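Local atomic coordinates of GGDEF and EAL domain-containing protein (Vibrio cholerae O1 str. 2010EL-1786, PDB entry 6PWJ), a protein that probably takes part in cyclic di-GMP signalling, pairing a GGDEF domain with a magnesium-binding EAL domain, the families that make and degrade this second messenger. Residues E9-R14 against Q341-I346; D334-N339 against V354-L359; T372-S377 against E403-V408. All coordinates share one frame; numbering follows the deposited sequence.

Interaction 1 of 3, residues E9-R14 against Q341-I346; sequences EAQQLR and QSLDYI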
loop_
_atom_site.group_PDB
_atom_site.type_symbol
_atom_site.label_atom_id
_atom_site.label_comp_id
_atom_site.label_asym_id
_atom_site.label_seq_id
_atom_site.Cartn_x
_atom_site.Cartn_y
_atom_site.Cartn_z
ATOM N N GLU A 9 18.232 4.317 13.250
ATOM C CA GLU A 9 17.321 4.848 14.256
ATOM C C GLU A 9 15.878 4.784 13.772
ATOM O O GLU A 9 14.966 4.469 14.546
ATOM C CB GLU A 9 17.699 6.287 14.609
ATOM C CG GLU A 9 16.871 6.881 15.739
ATOM C CD GLU A 9 16.734 8.386 15.635
ATOM O OE1 GLU A 9 16.602 8.894 14.501
ATOM O OE2 GLU A 9 16.760 9.061 16.685
ATOM N N ALA A 10 15.653 5.086 12.491
ATOM C CA ALA A 10 14.301 5.035 11.944
ATOM C C ALA A 10 13.779 3.606 11.895
ATOM O O ALA A 10 12.599 3.360 12.168
ATOM C CB ALA A 10 14.274 5.666 10.553
ATOM N N GLN A 11 14.644 2.650 11.550
ATOM C CA GLN A 11 14.214 1.259 11.490
ATOM C C GLN A 11 13.959 0.693 12.881
ATOM O O GLN A 11 13.077 -0.158 13.049
ATOM C CB GLN A 11 15.254 0.425 10.744
ATOM C CG GLN A 11 15.484 0.885 9.310
ATOM C CD GLN A 11 16.643 0.175 8.642
ATOM O OE1 GLN A 11 17.082 0.564 7.559
ATOM N NE2 GLN A 11 17.146 -0.872 9.285
ATOM N N GLN A 12 14.708 1.149 13.887
ATOM C CA GLN A 12 14.428 0.737 15.258
ATOM C C GLN A 12 13.083 1.279 15.724
ATOM O O GLN A 12 12.250 0.535 16.253
ATOM C CB GLN A 12 15.545 1.204 16.193
ATOM C CG GLN A 12 16.891 0.541 15.960
ATOM C CD GLN A 12 17.919 0.949 16.997
ATOM O OE1 GLN A 12 17.673 0.856 18.200
ATOM N NE2 GLN A 12 19.074 1.415 16.535
ATOM N N LEU A 13 12.853 2.581 15.531
ATOM C CA LEU A 13 11.598 3.184 15.969
ATOM C C LEU A 13 10.407 2.579 15.237
ATOM O O LEU A 13 9.365 2.312 15.846
ATOM C CB LEU A 13 11.647 4.697 15.765
ATOM C CG LEU A 13 12.636 5.459 16.649
ATOM C CD1 LEU A 13 12.690 6.926 16.255
ATOM C CD2 LEU A 13 12.260 5.311 18.114
ATOM N N ARG A 14 10.540 2.355 13.927
ATOM C CA ARG A 14 9.444 1.761 13.169
ATOM C C ARG A 14 9.112 0.366 13.681
ATOM O O ARG A 14 7.941 -0.029 13.724
ATOM C CB ARG A 14 9.795 1.719 11.682
ATOM C CG ARG A 14 8.746 1.039 10.816
ATOM C CD ARG A 14 9.178 1.002 9.361
ATOM N NE ARG A 14 10.465 0.335 9.193
ATOM C CZ ARG A 14 11.076 0.175 8.024
ATOM N NH1 ARG A 14 10.516 0.635 6.914
ATOM N NH2 ARG A 14 12.247 -0.444 7.965
ATOM N N GLN A 341 11.505 -2.933 5.629
ATOM C CA GLN A 341 12.827 -3.419 5.268
ATOM C C GLN A 341 13.834 -2.274 5.366
ATOM O O GLN A 341 13.517 -1.176 5.838
ATOM C CB GLN A 341 12.798 -4.047 3.871
ATOM C CG GLN A 341 11.935 -5.297 3.787
ATOM C CD GLN A 341 11.857 -5.878 2.388
ATOM O OE1 GLN A 341 12.803 -5.781 1.605
ATOM N NE2 GLN A 341 10.721 -6.487 2.066
ATOM N N SER A 342 15.058 -2.530 4.912
ATOM C CA SER A 342 16.126 -1.553 5.067
ATOM C C SER A 342 15.858 -0.312 4.222
ATOM O O SER A 342 15.449 -0.404 3.060
ATOM C CB SER A 342 17.472 -2.169 4.687
ATOM O OG SER A 342 18.544 -1.295 5.002
ATOM N N LEU A 343 16.087 0.857 4.819
ATOM C CA LEU A 343 15.959 2.135 4.135
ATOM C C LEU A 343 17.230 2.526 3.391
ATOM O O LEU A 343 17.385 3.695 3.015
ATOM C CB LEU A 343 15.574 3.231 5.129
ATOM C CG LEU A 343 14.356 2.967 6.020
ATOM C CD1 LEU A 343 14.129 4.127 6.980
ATOM C CD2 LEU A 343 13.112 2.709 5.186
ATOM N N ASP A 344 18.141 1.574 3.170
ATOM C CA ASP A 344 19.407 1.895 2.516
ATOM C C ASP A 344 19.189 2.463 1.120
ATOM O O ASP A 344 19.912 3.370 0.691
ATOM C CB ASP A 344 20.294 0.653 2.447
ATOM C CG ASP A 344 21.306 0.598 3.571
ATOM O OD1 ASP A 344 21.697 1.671 4.075
ATOM O OD2 ASP A 344 21.715 -0.521 3.946
ATOM N N TYR A 345 18.189 1.951 0.399
ATOM C CA TYR A 345 18.028 2.314 -1.004
ATOM C C TYR A 345 17.846 3.814 -1.205
ATOM O O TYR A 345 18.050 4.303 -2.321
ATOM C CB TYR A 345 16.851 1.552 -1.616
ATOM C CG TYR A 345 15.496 1.983 -1.107
ATOM C CD1 TYR A 345 14.978 1.471 0.075
ATOM C CD2 TYR A 345 14.728 2.897 -1.816
ATOM C CE1 TYR A 345 13.736 1.861 0.539
ATOM C CE2 TYR A 345 13.487 3.291 -1.362
ATOM C CZ TYR A 345 12.995 2.772 -0.183
ATOM O OH TYR A 345 11.758 3.166 0.272
ATOM N N ILE A 346 17.474 4.555 -0.159
ATOM C CA ILE A 346 17.390 6.007 -0.284
ATOM C C ILE A 346 18.757 6.591 -0.620
ATOM O O ILE A 346 18.867 7.555 -1.387
ATOM C CB ILE A 346 16.810 6.628 1.000
ATOM C CG1 ILE A 346 15.316 6.919 0.829
ATOM C CG2 ILE A 346 17.575 7.889 1.372
ATOM C CD1 ILE A 346 14.480 5.696 0.511
#
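Gln11 and Arg14 reach from helix 3-18 to the loop residues 341-343, just ahead of helix 345-349, and hold two of their backbone groups. The amide oxygen OE1 of Gln11 accepts a bond from N of Leu343 at 2.9 Å. Its N-H points almost straight at the oxygen (169°), although the donor stands above the carbonyl plane of the amide. Arg14 gives NH2 to O of Gln341 at 2.6 Å, the oxygen lying at the edge of the guanidinium and in its plane. Long polar side chains suit these places because the helix and loop backbones stay well apart, the nearest CA atoms, those of Gln11 and Ser342, being 7.3 Å from each other.

Leu343 packs between the two backbones, its side chain running past those of Gln11 and Arg14 in the opposite direction. CD1 of Leu343 meets CB of Ala10 at 3.9 Å, where a small residue leaves room for the branched end, and CD2 comes to 3.7 Å from NH1 of Arg14. The arginine chain leaves the helix extended and bends only at chi3 (57°), which turns its head toward the loop. A second bond, from NH1 to O of Gly337, helps fix that head.

Further out, Ala10 packs on Ser375 and Ile376 of helix 367-381, while Leu343 also packs on Ile376 and on Tyr336 of strand 330-336.

Interaction 2 of 3, residues D334-N339 against V354-L359; sequences DNYGRN and VKLDYL. With MG (magnesium ion), chain C.
This contact belongs to the beta-alpha-beta unit of strand 330-336, helix 345-349 and strand 353-356 in the EAL-family beta/alpha barrel, and it carries a magnesium ligand, Asp334. The sequence Asp-Asn-Tyr-Gly from Asp334 probably corresponds to the DDFG loop of EAL phosphodiesterases. OD2 of Asp334 binds magnesium at 2.1 Å; two waters, Glu218, Asn272 and Glu304 complete six ligands. Lys355, packed beside Asp334, sends NZ to a salt bridge with Glu304, thereby holding a metal ligand from the second shell.

The strands pair in parallel at Tyr336 and Leu356: N of Tyr336 donates to O of Lys355 at 2.8 Å, and O of Tyr336 accepts from N of Asp357 at 3.3 Å. With CG anti to the backbone N (chi1 168°), the Tyr336 ring lays one face over CB of Val354, a CH-pi contact 4.1 Å from CB to the ring centroid. CG of Leu356 meets the ring's edge, and the hydroxyl bonds to O of Ile376. Gly337 takes a positive phi in the type II turn from Asn335 to Arg338. Arg338's aliphatic stem crosses Asp357, its NH1 making a long salt bridge to OD1. OD2 of Asp357 accepts from N of Leu359 at 2.9 Å, an Asx turn.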
loop_
_atom_site.group_PDB
_atom_site.type_symbol
_atom_site.label_atom_id
_atom_site.label_comp_id
_atom_site.label_asym_id
_atom_site.label_seq_id
_atom_site.Cartn_x
_atom_site.Cartn_y
_atom_site.Cartn_z
ATOM N N ASP A 334 7.088 6.014 -3.580
ATOM C CA ASP A 334 5.713 5.969 -3.108
ATOM C C ASP A 334 5.581 4.872 -2.060
ATOM O O ASP A 334 6.156 3.789 -2.204
ATOM C CB ASP A 334 4.743 5.719 -4.266
ATOM C CG ASP A 334 3.339 6.214 -3.968
ATOM O OD1 ASP A 334 3.108 6.722 -2.850
ATOM O OD2 ASP A 334 2.466 6.101 -4.853
ATOM N N ASN A 335 4.831 5.161 -0.998
ATOM C CA ASN A 335 4.674 4.228 0.117
ATOM C C ASN A 335 6.000 4.031 0.850
ATOM O O ASN A 335 6.340 2.924 1.269
ATOM C CB ASN A 335 4.109 2.888 -0.362
ATOM C CG ASN A 335 2.786 3.042 -1.087
ATOM O OD1 ASN A 335 1.867 3.698 -0.597
ATOM N ND2 ASN A 335 2.691 2.449 -2.272
ATOM N N TYR A 336 6.751 5.119 0.999
ATOM C CA TYR A 336 8.058 5.064 1.640
ATOM C C TYR A 336 7.946 4.514 3.057
ATOM O O TYR A 336 7.106 4.956 3.846
ATOM C CB TYR A 336 8.678 6.463 1.643
ATOM C CG TYR A 336 9.899 6.631 2.517
ATOM C CD1 TYR A 336 11.102 6.014 2.195
ATOM C CD2 TYR A 336 9.857 7.436 3.648
ATOM C CE1 TYR A 336 12.222 6.178 2.988
ATOM C CE2 TYR A 336 10.971 7.607 4.447
ATOM C CZ TYR A 336 12.151 6.976 4.112
ATOM O OH TYR A 336 13.262 7.144 4.905
ATOM N N GLY A 337 8.797 3.536 3.372
ATOM C CA GLY A 337 8.843 2.928 4.686
ATOM C C GLY A 337 7.846 1.816 4.925
ATOM O O GLY A 337 7.859 1.222 6.012
ATOM N N ARG A 338 6.999 1.496 3.945
ATOM C CA ARG A 338 5.892 0.576 4.188
ATOM C C ARG A 338 6.352 -0.873 4.308
ATOM O O ARG A 338 5.713 -1.664 5.012
ATOM C CB ARG A 338 4.858 0.703 3.072
ATOM C CG ARG A 338 3.672 -0.239 3.204
ATOM C CD ARG A 338 2.699 -0.052 2.056
ATOM N NE ARG A 338 3.328 -0.316 0.766
ATOM C CZ ARG A 338 2.732 -0.127 -0.406
ATOM N NH1 ARG A 338 1.489 0.331 -0.458
ATOM N NH2 ARG A 338 3.383 -0.394 -1.531
ATOM N N ASN A 339 7.437 -1.243 3.635
ATOM C CA ASN A 339 7.837 -2.643 3.565
ATOM C C ASN A 339 8.575 -3.126 4.807
ATOM O O ASN A 339 8.919 -4.311 4.875
ATOM C CB ASN A 339 8.706 -2.879 2.327
ATOM C CG ASN A 339 7.925 -2.740 1.036
ATOM O OD1 ASN A 339 8.003 -1.717 0.355
ATOM N ND2 ASN A 339 7.156 -3.767 0.698
ATOM N N VAL A 354 10.176 11.386 -1.291
ATOM C CA VAL A 354 9.626 10.181 -0.684
ATOM C C VAL A 354 8.196 10.489 -0.262
ATOM O O VAL A 354 7.956 11.442 0.490
ATOM C CB VAL A 354 10.458 9.702 0.518
ATOM C CG1 VAL A 354 11.811 9.177 0.056
ATOM C CG2 VAL A 354 10.631 10.827 1.527
ATOM N N LYS A 355 7.249 9.697 -0.754
ATOM C CA LYS A 355 5.850 9.806 -0.339
ATOM C C LYS A 355 5.626 8.817 0.798
ATOM O O LYS A 355 5.481 7.614 0.567
ATOM C CB LYS A 355 4.909 9.531 -1.507
ATOM C CG LYS A 355 4.226 10.765 -2.075
ATOM C CD LYS A 355 2.899 10.389 -2.721
ATOM C CE LYS A 355 2.191 11.599 -3.305
ATOM N NZ LYS A 355 2.884 12.100 -4.518
ATOM N N LEU A 356 5.599 9.319 2.031
ATOM C CA LEU A 356 5.444 8.436 3.177
ATOM C C LEU A 356 4.135 7.663 3.091
ATOM O O LEU A 356 3.085 8.215 2.751
ATOM C CB LEU A 356 5.501 9.228 4.483
ATOM C CG LEU A 356 6.906 9.562 4.992
ATOM C CD1 LEU A 356 7.461 10.794 4.294
ATOM C CD2 LEU A 356 6.902 9.741 6.501
ATOM N N ASP A 357 4.208 6.371 3.401
ATOM C CA ASP A 357 3.035 5.514 3.376
ATOM C C ASP A 357 1.997 6.000 4.383
ATOM O O ASP A 357 2.309 6.681 5.364
ATOM C CB ASP A 357 3.424 4.066 3.675
ATOM C CG ASP A 357 2.236 3.124 3.648
ATOM O OD1 ASP A 357 1.786 2.765 2.539
ATOM O OD2 ASP A 357 1.753 2.744 4.735
ATOM N N TYR A 358 0.739 5.636 4.121
ATOM C CA TYR A 358 -0.357 6.024 4.999
ATOM C C TYR A 358 -0.090 5.646 6.449
ATOM O O TYR A 358 -0.542 6.341 7.366
ATOM C CB TYR A 358 -1.655 5.375 4.512
ATOM C CG TYR A 358 -2.876 5.668 5.357
ATOM C CD1 TYR A 358 -3.151 4.924 6.498
ATOM C CD2 TYR A 358 -3.767 6.668 4.996
ATOM C CE1 TYR A 358 -4.269 5.183 7.266
ATOM C CE2 TYR A 358 -4.889 6.934 5.757
ATOM C CZ TYR A 358 -5.136 6.188 6.891
ATOM O OH TYR A 358 -6.252 6.447 7.650
ATOM N N LEU A 359 0.648 4.556 6.678
ATOM C CA LEU A 359 0.808 4.038 8.034
ATOM C C LEU A 359 1.491 5.051 8.945
ATOM O O LEU A 359 1.077 5.241 10.095
ATOM C CB LEU A 359 1.600 2.732 8.003
ATOM C CG LEU A 359 1.933 2.103 9.358
ATOM C CD1 LEU A 359 0.667 1.649 10.069
ATOM C CD2 LEU A 359 2.906 0.947 9.193
HETATM MG MG MG C . 1.070 7.460 -5.624
HETATM O O HOH W 1 0.929 7.941 -3.629
HETATM O O HOH W 2 -0.391 6.383 -4.702
#

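Interaction 3 of 3, residues T372-S377 against E403-V408; sequences TLTSIS and EHFIEV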
loop_
_atom_site.group_PDB
_atom_site.type_symbol
_atom_site.label_atom_id
_atom_site.label_comp_id
_atom_site.label_asym_id
_atom_site.label_seq_id
_atom_site.Cartn_x
_atom_site.Cartn_y
_atom_site.Cartn_z
ATOM N N THR A 372 8.747 7.752 15.149
ATOM C CA THR A 372 8.994 7.042 13.898
ATOM C C THR A 372 8.811 7.964 12.699
ATOM O O THR A 372 9.594 7.916 11.744
ATOM C CB THR A 372 8.067 5.832 13.789
ATOM O OG1 THR A 372 8.245 4.988 14.932
ATOM C CG2 THR A 372 8.372 5.040 12.526
ATOM N N LEU A 373 7.782 8.813 12.733
ATOM C CA LEU A 373 7.559 9.749 11.636
ATOM C C LEU A 373 8.734 10.706 11.489
ATOM O O LEU A 373 9.287 10.866 10.395
ATOM C CB LEU A 373 6.257 10.519 11.865
ATOM C CG LEU A 373 5.910 11.595 10.834
ATOM C CD1 LEU A 373 5.778 10.985 9.448
ATOM C CD2 LEU A 373 4.634 12.314 11.232
ATOM N N THR A 374 9.132 11.350 12.587
ATOM C CA THR A 374 10.258 12.276 12.537
ATOM C C THR A 374 11.524 11.573 12.063
ATOM O O THR A 374 12.235 12.070 11.183
ATOM C CB THR A 374 10.479 12.910 13.910
ATOM O OG1 THR A 374 9.302 13.627 14.301
ATOM C CG2 THR A 374 11.660 13.865 13.866
ATOM N N SER A 375 11.817 10.403 12.634
ATOM C CA SER A 375 13.037 9.689 12.274
ATOM C C SER A 375 12.995 9.224 10.823
ATOM O O SER A 375 13.961 9.407 10.073
ATOM C CB SER A 375 13.246 8.502 13.216
ATOM O OG SER A 375 14.464 7.834 12.937
ATOM N N ILE A 376 11.876 8.623 10.408
ATOM C CA ILE A 376 11.761 8.132 9.038
ATOM C C ILE A 376 11.814 9.288 8.048
ATOM O O ILE A 376 12.293 9.128 6.918
ATOM C CB ILE A 376 10.470 7.306 8.873
ATOM C CG1 ILE A 376 10.688 6.150 7.896
ATOM C CG2 ILE A 376 9.329 8.188 8.394
ATOM C CD1 ILE A 376 11.377 4.951 8.507
ATOM N N SER A 377 11.331 10.465 8.451
ATOM C CA SER A 377 11.333 11.619 7.559
ATOM C C SER A 377 12.689 12.316 7.547
ATOM O O SER A 377 13.130 12.799 6.497
ATOM C CB SER A 377 10.232 12.599 7.969
ATOM O OG SER A 377 8.967 11.961 7.986
ATOM N N GLU A 403 5.566 19.655 11.723
ATOM C CA GLU A 403 6.468 19.605 12.864
ATOM C C GLU A 403 7.275 18.317 12.916
ATOM O O GLU A 403 8.195 18.212 13.735
ATOM C CB GLU A 403 5.689 19.763 14.173
ATOM C CG GLU A 403 4.974 21.091 14.326
ATOM C CD GLU A 403 4.334 21.250 15.691
ATOM O OE1 GLU A 403 4.750 20.540 16.631
ATOM O OE2 GLU A 403 3.412 22.083 15.825
ATOM N N HIS A 404 6.955 17.341 12.070
ATOM C CA HIS A 404 7.652 16.063 12.025
ATOM C C HIS A 404 8.316 15.853 10.668
ATOM O O HIS A 404 8.320 14.752 10.116
ATOM C CB HIS A 404 6.700 14.917 12.360
ATOM C CG HIS A 404 6.146 14.990 13.749
ATOM N ND1 HIS A 404 5.265 15.972 14.147
ATOM C CD2 HIS A 404 6.359 14.211 14.837
ATOM C CE1 HIS A 404 4.953 15.790 15.418
ATOM N NE2 HIS A 404 5.604 14.729 15.860
ATOM N N PHE A 405 8.874 16.931 10.114
ATOM C CA PHE A 405 9.755 16.873 8.949
ATOM C C PHE A 405 9.024 16.478 7.670
ATOM O O PHE A 405 9.619 15.882 6.768
ATOM C CB PHE A 405 10.939 15.935 9.201
ATOM C CG PHE A 405 12.013 16.544 10.052
ATOM C CD1 PHE A 405 11.891 16.576 11.431
ATOM C CD2 PHE A 405 13.142 17.099 9.471
ATOM C CE1 PHE A 405 12.877 17.145 12.216
ATOM C CE2 PHE A 405 14.131 17.667 10.250
ATOM C CZ PHE A 405 13.999 17.690 11.624
ATOM N N ILE A 406 7.740 16.806 7.571
ATOM C CA ILE A 406 7.001 16.719 6.317
ATOM C C ILE A 406 6.956 18.112 5.708
ATOM O O ILE A 406 6.573 19.078 6.379
ATOM C CB ILE A 406 5.584 16.161 6.534
ATOM C CG1 ILE A 406 5.651 14.756 7.137
ATOM C CG2 ILE A 406 4.816 16.142 5.220
ATOM C CD1 ILE A 406 6.343 13.744 6.251
ATOM N N GLU A 407 7.356 18.220 4.442
ATOM C CA GLU A 407 7.472 19.511 3.776
ATOM C C GLU A 407 6.422 19.748 2.704
ATOM O O GLU A 407 6.050 20.899 2.469
ATOM C CB GLU A 407 8.864 19.657 3.149
ATOM C CG GLU A 407 9.999 19.603 4.159
ATOM C CD GLU A 407 11.366 19.705 3.510
ATOM O OE1 GLU A 407 11.466 19.464 2.288
ATOM O OE2 GLU A 407 12.340 20.029 4.221
ATOM N N VAL A 408 5.941 18.697 2.047
ATOM C CA VAL A 408 4.917 18.805 1.017
ATOM C C VAL A 408 3.710 17.988 1.453
ATOM O O VAL A 408 3.857 16.897 2.018
ATOM C CB VAL A 408 5.434 18.334 -0.357
ATOM C CG1 VAL A 408 4.296 18.287 -1.362
ATOM C CG2 VAL A 408 6.541 19.254 -0.842
#
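In Thr374, chi1 of -60° puts CG2 anti to the backbone N and OG1 beside that N, so the two branches face different partners. The methyl CG2 packs 3.7 Å from CD1 of Phe405, while OG1, bonded to a residue close by in the chain, comes obliquely to CD2 of the His404 ring. Leu373, with CG anti to its own N (chi1 177°), carries CD2 to 3.5 Å from CB of His404, the two side chains crossing at about a right angle. His404 is steadied from its own side: ND1 bonds to O of Phe400, and its ring stacks on that of Phe400.

Within the EAL barrel, helix 367-381 follows strand 353-356, and the loop 403-408 leads from helix 395-402 into strand 408-410; Leu356 of strand 353-356 touches Leu373, Ser377 and Ile406, so both segments pack on that strand. A small residue suits position 377, where CB lies 3.6 Å from CB of Phe405. The hydroxyl of Ser377 turns back into its own helix, OG donating to O of Leu373 at 2.7 Å. That oxygen also takes the backbone N of Ser377, the two donors arriving from opposite faces of its plane. O of Phe405 accepts from OG1 of Thr387.

From the N terminus, helix 3-18 supplies 9-14, and interaction 1 closes a loop of more than 300 residues, spanning the GGDEF region, when 341-346 meets it. Interaction 2 opens just before that partner and closes just after it, so interactions 1 and 2 cross along the chain: the loop that takes the N-terminal helix is the link inside the beta-alpha-beta unit. Interaction 3 follows in series, closing a loop of about 25 residues from helix 367-381 to the approach to strand 408-410. Helix 367-381 joins all three, since Ser375 bonds Glu9 and Ile376 packs on Leu356 of strand 353-356. The N-terminal helix is thereby tied to helix 367-381 of the barrel, and through it to the strands beside the metal site.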